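Local structure of putative glutathionylspermidine synthase (Methylobacillus flagellatus, 3N6X) at residues G139-R151 and H426-T438. The protein probably acts as an ATP-dependent ligase of the circularly permuted ATP-grasp family, putatively a glutathionylspermidine synthase. Numbering follows the deposited sequence.
Sequences GVYAHIAGVDLVR and HVDLRPFVLSGKT
Leu149, Ser435 and Asp148 bury the most surface where strand 144-151 runs antiparallel to the broken strand 426-435 (axes at 147° to 426-430), with loop residues 140-143 continuing the contact. Leu149 forms a hydrogen-bonded pair with Leu429: its N lies 2.7 Å from Leu429 O and its own O accepts Leu429 N at 2.8 Å. Its side chain crosses Pro431 at about a right angle, CD1 lying 3.8 Å from CG of the proline. Pro431 has no N-H to donate, and here the ladder is thin: Val147 N reaches Pro431 O only weakly, before Ala145 and Val433 restore a two-bond pair. Asp148 and Arg430 run side by side. Arg430 NE meets Asp148 OD1 on its syn side at 2.8 Å, nearly straight (172°) and in the guanidinium plane, the carboxylate plane turned 34° from it; the bend of the arginine at chi3 turns NE to the acid, while NH2 bonds OD2 weakly. A leucine at Arg430 would probably leave Asp148 without this salt bridge, its carboxylate still tied to Asn163. At the far end Ser435 N donates to His143 O (3.0 Å), and Ser435 OG shares a water with Ala142 O and Val433 O; Val140 CG1 packs on Ser435 CB. Strand 157-163 pairs with the other edge of 144-151, helix 199-209 packs on Ile144 and Leu434, and strand 77-79 touches Leu429; the contact thus joins sequence-distant strands within the ATP-grasp protein's large mixed sheet.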
loop_
_atom_site.group_PDB
_atom_site.type_symbol
_atom_site.label_atom_id
_atom_site.label_comp_id
_atom_site.label_asym_id
_atom_site.label_seq_id
_atom_site.Cartn_x
_atom_site.Cartn_y
_atom_site.Cartn_z
ATOM N N GLY A 139 -5.262 -11.978 -17.350
ATOM C CA GLY A 139 -3.866 -11.547 -17.252
ATOM C C GLY A 139 -3.595 -10.656 -16.047
ATOM O O GLY A 139 -2.627 -9.880 -16.040
ATOM N N VAL A 140 -4.453 -10.751 -15.019
ATOM C CA VAL A 140 -4.312 -9.956 -13.804
ATOM C C VAL A 140 -3.528 -10.720 -12.748
ATOM O O VAL A 140 -3.923 -11.819 -12.361
ATOM C CB VAL A 140 -5.693 -9.463 -13.273
ATOM C CG1 VAL A 140 -5.536 -8.669 -11.973
ATOM C CG2 VAL A 140 -6.418 -8.629 -14.337
ATOM N N TYR A 141 -2.425 -10.134 -12.270
ATOM C CA TYR A 141 -1.599 -10.749 -11.224
ATOM C C TYR A 141 -1.805 -10.038 -9.917
ATOM O O TYR A 141 -1.949 -10.691 -8.882
ATOM C CB TYR A 141 -0.117 -10.731 -11.608
ATOM C CG TYR A 141 0.235 -11.707 -12.709
ATOM C CD1 TYR A 141 -0.052 -11.418 -14.047
ATOM C CD2 TYR A 141 0.872 -12.918 -12.423
ATOM C CE1 TYR A 141 0.235 -12.333 -15.062
ATOM C CE2 TYR A 141 1.195 -13.829 -13.441
ATOM C CZ TYR A 141 0.895 -13.520 -14.760
ATOM O OH TYR A 141 1.227 -14.395 -15.770
ATOM N N ALA A 142 -1.794 -8.684 -9.954
ATOM C CA ALA A 142 -1.998 -7.856 -8.782
ATOM C C ALA A 142 -3.402 -7.289 -8.838
ATOM O O ALA A 142 -3.618 -6.204 -9.393
ATOM C CB ALA A 142 -0.967 -6.723 -8.736
ATOM N N HIS A 143 -4.371 -8.053 -8.298
ATOM C CA HIS A 143 -5.798 -7.676 -8.232
ATOM C C HIS A 143 -5.939 -6.469 -7.328
ATOM O O HIS A 143 -6.779 -5.606 -7.570
ATOM C CB HIS A 143 -6.648 -8.875 -7.725
ATOM C CG HIS A 143 -6.484 -10.093 -8.575
ATOM N ND1 HIS A 143 -5.331 -10.864 -8.516
ATOM C CD2 HIS A 143 -7.277 -10.572 -9.562
ATOM C CE1 HIS A 143 -5.478 -11.806 -9.442
ATOM N NE2 HIS A 143 -6.632 -11.673 -10.098
ATOM N N ILE A 144 -5.063 -6.385 -6.304
ATOM C CA ILE A 144 -4.947 -5.229 -5.425
ATOM C C ILE A 144 -3.478 -4.782 -5.413
ATOM O O ILE A 144 -2.580 -5.591 -5.119
ATOM C CB ILE A 144 -5.444 -5.508 -3.989
ATOM C CG1 ILE A 144 -6.827 -6.197 -3.979
ATOM C CG2 ILE A 144 -5.430 -4.201 -3.135
ATOM C CD1 ILE A 144 -7.268 -6.611 -2.618
ATOM N N ALA A 145 -3.245 -3.491 -5.662
ATOM C CA ALA A 145 -1.918 -2.913 -5.632
ATOM C C ALA A 145 -1.929 -1.662 -4.788
ATOM O O ALA A 145 -2.710 -0.745 -5.050
ATOM C CB ALA A 145 -1.472 -2.576 -7.044
ATOM N N GLY A 146 -1.093 -1.644 -3.765
ATOM C CA GLY A 146 -0.885 -0.470 -2.928
ATOM C C GLY A 146 0.291 0.334 -3.449
ATOM O O GLY A 146 1.325 -0.236 -3.804
ATOM N N VAL A 147 0.123 1.645 -3.574
ATOM C CA VAL A 147 1.172 2.525 -4.104
ATOM C C VAL A 147 1.504 3.562 -3.053
ATOM O O VAL A 147 0.670 4.404 -2.760
ATOM C CB VAL A 147 0.722 3.211 -5.448
ATOM C CG1 VAL A 147 1.858 4.026 -6.059
ATOM C CG2 VAL A 147 0.192 2.184 -6.453
ATOM N N ASP A 148 2.704 3.510 -2.479
ATOM C CA ASP A 148 3.087 4.499 -1.468
ATOM C C ASP A 148 3.585 5.788 -2.132
ATOM O O ASP A 148 4.550 5.764 -2.896
ATOM C CB ASP A 148 4.100 3.914 -0.459
ATOM C CG ASP A 148 3.519 2.767 0.376
ATOM O OD1 ASP A 148 2.394 2.924 0.905
ATOM O OD2 ASP A 148 4.189 1.707 0.486
ATOM N N LEU A 149 2.875 6.895 -1.896
ATOM C CA LEU A 149 3.153 8.181 -2.544
ATOM C C LEU A 149 3.533 9.250 -1.563
ATOM O O LEU A 149 2.977 9.318 -0.467
ATOM C CB LEU A 149 1.920 8.667 -3.333
ATOM C CG LEU A 149 1.435 7.772 -4.439
ATOM C CD1 LEU A 149 -0.003 8.068 -4.765
ATOM C CD2 LEU A 149 2.287 7.929 -5.673
ATOM N N VAL A 150 4.413 10.157 -1.996
ATOM C CA VAL A 150 4.817 11.329 -1.220
ATOM C C VAL A 150 4.714 12.560 -2.103
ATOM O O VAL A 150 4.828 12.456 -3.329
ATOM C CB VAL A 150 6.218 11.194 -0.560
ATOM C CG1 VAL A 150 6.239 10.073 0.474
ATOM C CG2 VAL A 150 7.326 11.014 -1.602
ATOM N N ARG A 151 4.450 13.710 -1.495
ATOM C CA ARG A 151 4.298 14.972 -2.218
ATOM C C ARG A 151 5.470 15.910 -1.887
ATOM O O ARG A 151 5.910 15.951 -0.742
ATOM C CB ARG A 151 2.971 15.621 -1.828
ATOM C CG ARG A 151 2.536 16.727 -2.748
ATOM C CD ARG A 151 1.251 17.356 -2.264
ATOM N NE ARG A 151 0.710 18.298 -3.243
ATOM C CZ ARG A 151 -0.554 18.706 -3.257
ATOM N NH1 ARG A 151 -1.415 18.258 -2.350
ATOM N NH2 ARG A 151 -0.969 19.556 -4.184
ATOM N N HIS A 426 5.024 15.734 8.599
ATOM C CA HIS A 426 5.226 14.949 7.380
ATOM C C HIS A 426 4.194 13.832 7.210
ATOM O O HIS A 426 3.880 13.119 8.164
ATOM C CB HIS A 426 6.664 14.406 7.311
ATOM C CG HIS A 426 7.707 15.484 7.241
ATOM N ND1 HIS A 426 7.809 16.325 6.139
ATOM C CD2 HIS A 426 8.665 15.821 8.135
ATOM C CE1 HIS A 426 8.809 17.149 6.407
ATOM N NE2 HIS A 426 9.359 16.882 7.594
ATOM N N VAL A 427 3.660 13.698 5.990
ATOM C CA VAL A 427 2.657 12.672 5.658
ATOM C C VAL A 427 3.045 11.881 4.414
ATOM O O VAL A 427 3.745 12.399 3.529
ATOM C CB VAL A 427 1.228 13.279 5.463
ATOM C CG1 VAL A 427 0.618 13.719 6.788
ATOM C CG2 VAL A 427 1.239 14.426 4.451
ATOM N N ASP A 428 2.479 10.683 4.282
ATOM C CA ASP A 428 2.546 9.922 3.047
ATOM C C ASP A 428 1.146 9.377 2.709
ATOM O O ASP A 428 0.241 9.442 3.554
ATOM C CB ASP A 428 3.650 8.848 3.071
ATOM C CG ASP A 428 3.309 7.543 3.754
ATOM O OD1 ASP A 428 2.265 7.481 4.427
ATOM O OD2 ASP A 428 4.106 6.591 3.637
ATOM N N LEU A 429 0.952 8.907 1.469
ATOM C CA LEU A 429 -0.354 8.507 0.977
ATOM C C LEU A 429 -0.330 7.116 0.336
ATOM O O LEU A 429 0.503 6.852 -0.536
ATOM C CB LEU A 429 -0.798 9.561 -0.062
ATOM C CG LEU A 429 -2.286 9.681 -0.324
ATOM C CD1 LEU A 429 -2.999 10.369 0.848
ATOM C CD2 LEU A 429 -2.543 10.435 -1.608
ATOM N N ARG A 430 -1.266 6.243 0.729
ATOM C CA ARG A 430 -1.391 4.933 0.100
ATOM C C ARG A 430 -2.789 4.668 -0.506
ATOM O O ARG A 430 -3.667 4.144 0.176
ATOM C CB ARG A 430 -0.961 3.784 1.039
ATOM C CG ARG A 430 -0.902 2.420 0.312
ATOM C CD ARG A 430 -0.809 1.235 1.254
ATOM N NE ARG A 430 0.581 0.896 1.565
ATOM C CZ ARG A 430 0.969 -0.270 2.070
ATOM N NH1 ARG A 430 0.081 -1.227 2.311
ATOM N NH2 ARG A 430 2.249 -0.491 2.334
ATOM N N PRO A 431 -3.004 4.969 -1.804
ATOM C CA PRO A 431 -4.254 4.543 -2.443
ATOM C C PRO A 431 -4.156 3.060 -2.866
ATOM O O PRO A 431 -3.060 2.484 -2.869
ATOM C CB PRO A 431 -4.375 5.482 -3.644
ATOM C CG PRO A 431 -2.973 5.867 -3.983
ATOM C CD PRO A 431 -2.091 5.616 -2.772
ATOM N N PHE A 432 -5.293 2.443 -3.206
ATOM C CA PHE A 432 -5.343 1.028 -3.547
ATOM C C PHE A 432 -5.903 0.840 -4.937
ATOM O O PHE A 432 -7.064 1.139 -5.172
ATOM C CB PHE A 432 -6.185 0.253 -2.506
ATOM C CG PHE A 432 -5.623 0.312 -1.100
ATOM C CD1 PHE A 432 -5.892 1.400 -0.267
ATOM C CD2 PHE A 432 -4.789 -0.697 -0.623
ATOM C CE1 PHE A 432 -5.337 1.474 1.015
ATOM C CE2 PHE A 432 -4.239 -0.624 0.663
ATOM C CZ PHE A 432 -4.514 0.461 1.472
ATOM N N VAL A 433 -5.082 0.376 -5.867
ATOM C CA VAL A 433 -5.523 0.186 -7.238
ATOM C C VAL A 433 -6.149 -1.192 -7.382
ATOM O O VAL A 433 -5.520 -2.202 -7.033
ATOM C CB VAL A 433 -4.380 0.417 -8.264
ATOM C CG1 VAL A 433 -4.880 0.219 -9.685
ATOM C CG2 VAL A 433 -3.767 1.802 -8.101
ATOM N N LEU A 434 -7.376 -1.241 -7.934
ATOM C CA LEU A 434 -8.109 -2.491 -8.120
ATOM C C LEU A 434 -8.200 -2.870 -9.574
ATOM O O LEU A 434 -8.673 -2.081 -10.377
ATOM C CB LEU A 434 -9.518 -2.386 -7.485
ATOM C CG LEU A 434 -9.541 -2.091 -5.963
ATOM C CD1 LEU A 434 -10.956 -1.924 -5.468
ATOM C CD2 LEU A 434 -8.844 -3.204 -5.166
ATOM N N SER A 435 -7.735 -4.068 -9.922
ATOM C CA SER A 435 -7.786 -4.565 -11.301
ATOM C C SER A 435 -8.619 -5.837 -11.376
ATOM O O SER A 435 -8.296 -6.836 -10.741
ATOM C CB SER A 435 -6.379 -4.850 -11.841
ATOM O OG SER A 435 -5.486 -3.765 -11.669
ATOM N N GLY A 436 -9.682 -5.776 -12.146
ATOM C CA GLY A 436 -10.553 -6.905 -12.433
ATOM C C GLY A 436 -10.726 -6.964 -13.925
ATOM O O GLY A 436 -9.741 -7.144 -14.651
ATOM N N LYS A 437 -11.927 -6.653 -14.413
ATOM C CA LYS A 437 -12.095 -6.504 -15.856
ATOM C C LYS A 437 -11.693 -5.093 -16.238
ATOM O O LYS A 437 -11.226 -4.864 -17.351
ATOM C CB LYS A 437 -13.519 -6.858 -16.309
ATOM C CG LYS A 437 -13.641 -8.340 -16.691
ATOM C CD LYS A 437 -15.088 -8.783 -16.916
ATOM C CE LYS A 437 -15.284 -10.270 -16.662
ATOM N NZ LYS A 437 -14.501 -11.119 -17.608
ATOM N N THR A 438 -11.739 -4.169 -15.250
ATOM C CA THR A 438 -11.294 -2.775 -15.388
ATOM C C THR A 438 -10.315 -2.420 -14.267
ATOM O O THR A 438 -10.288 -3.085 -13.228
ATOM C CB THR A 438 -12.495 -1.810 -15.355
ATOM O OG1 THR A 438 -13.315 -2.124 -14.221
ATOM C CG2 THR A 438 -13.316 -1.852 -16.642
HETATM O O HOH W 1 -4.493 -3.677 -9.209
HETATM O O HOH W 2 3.614 13.782 1.106
#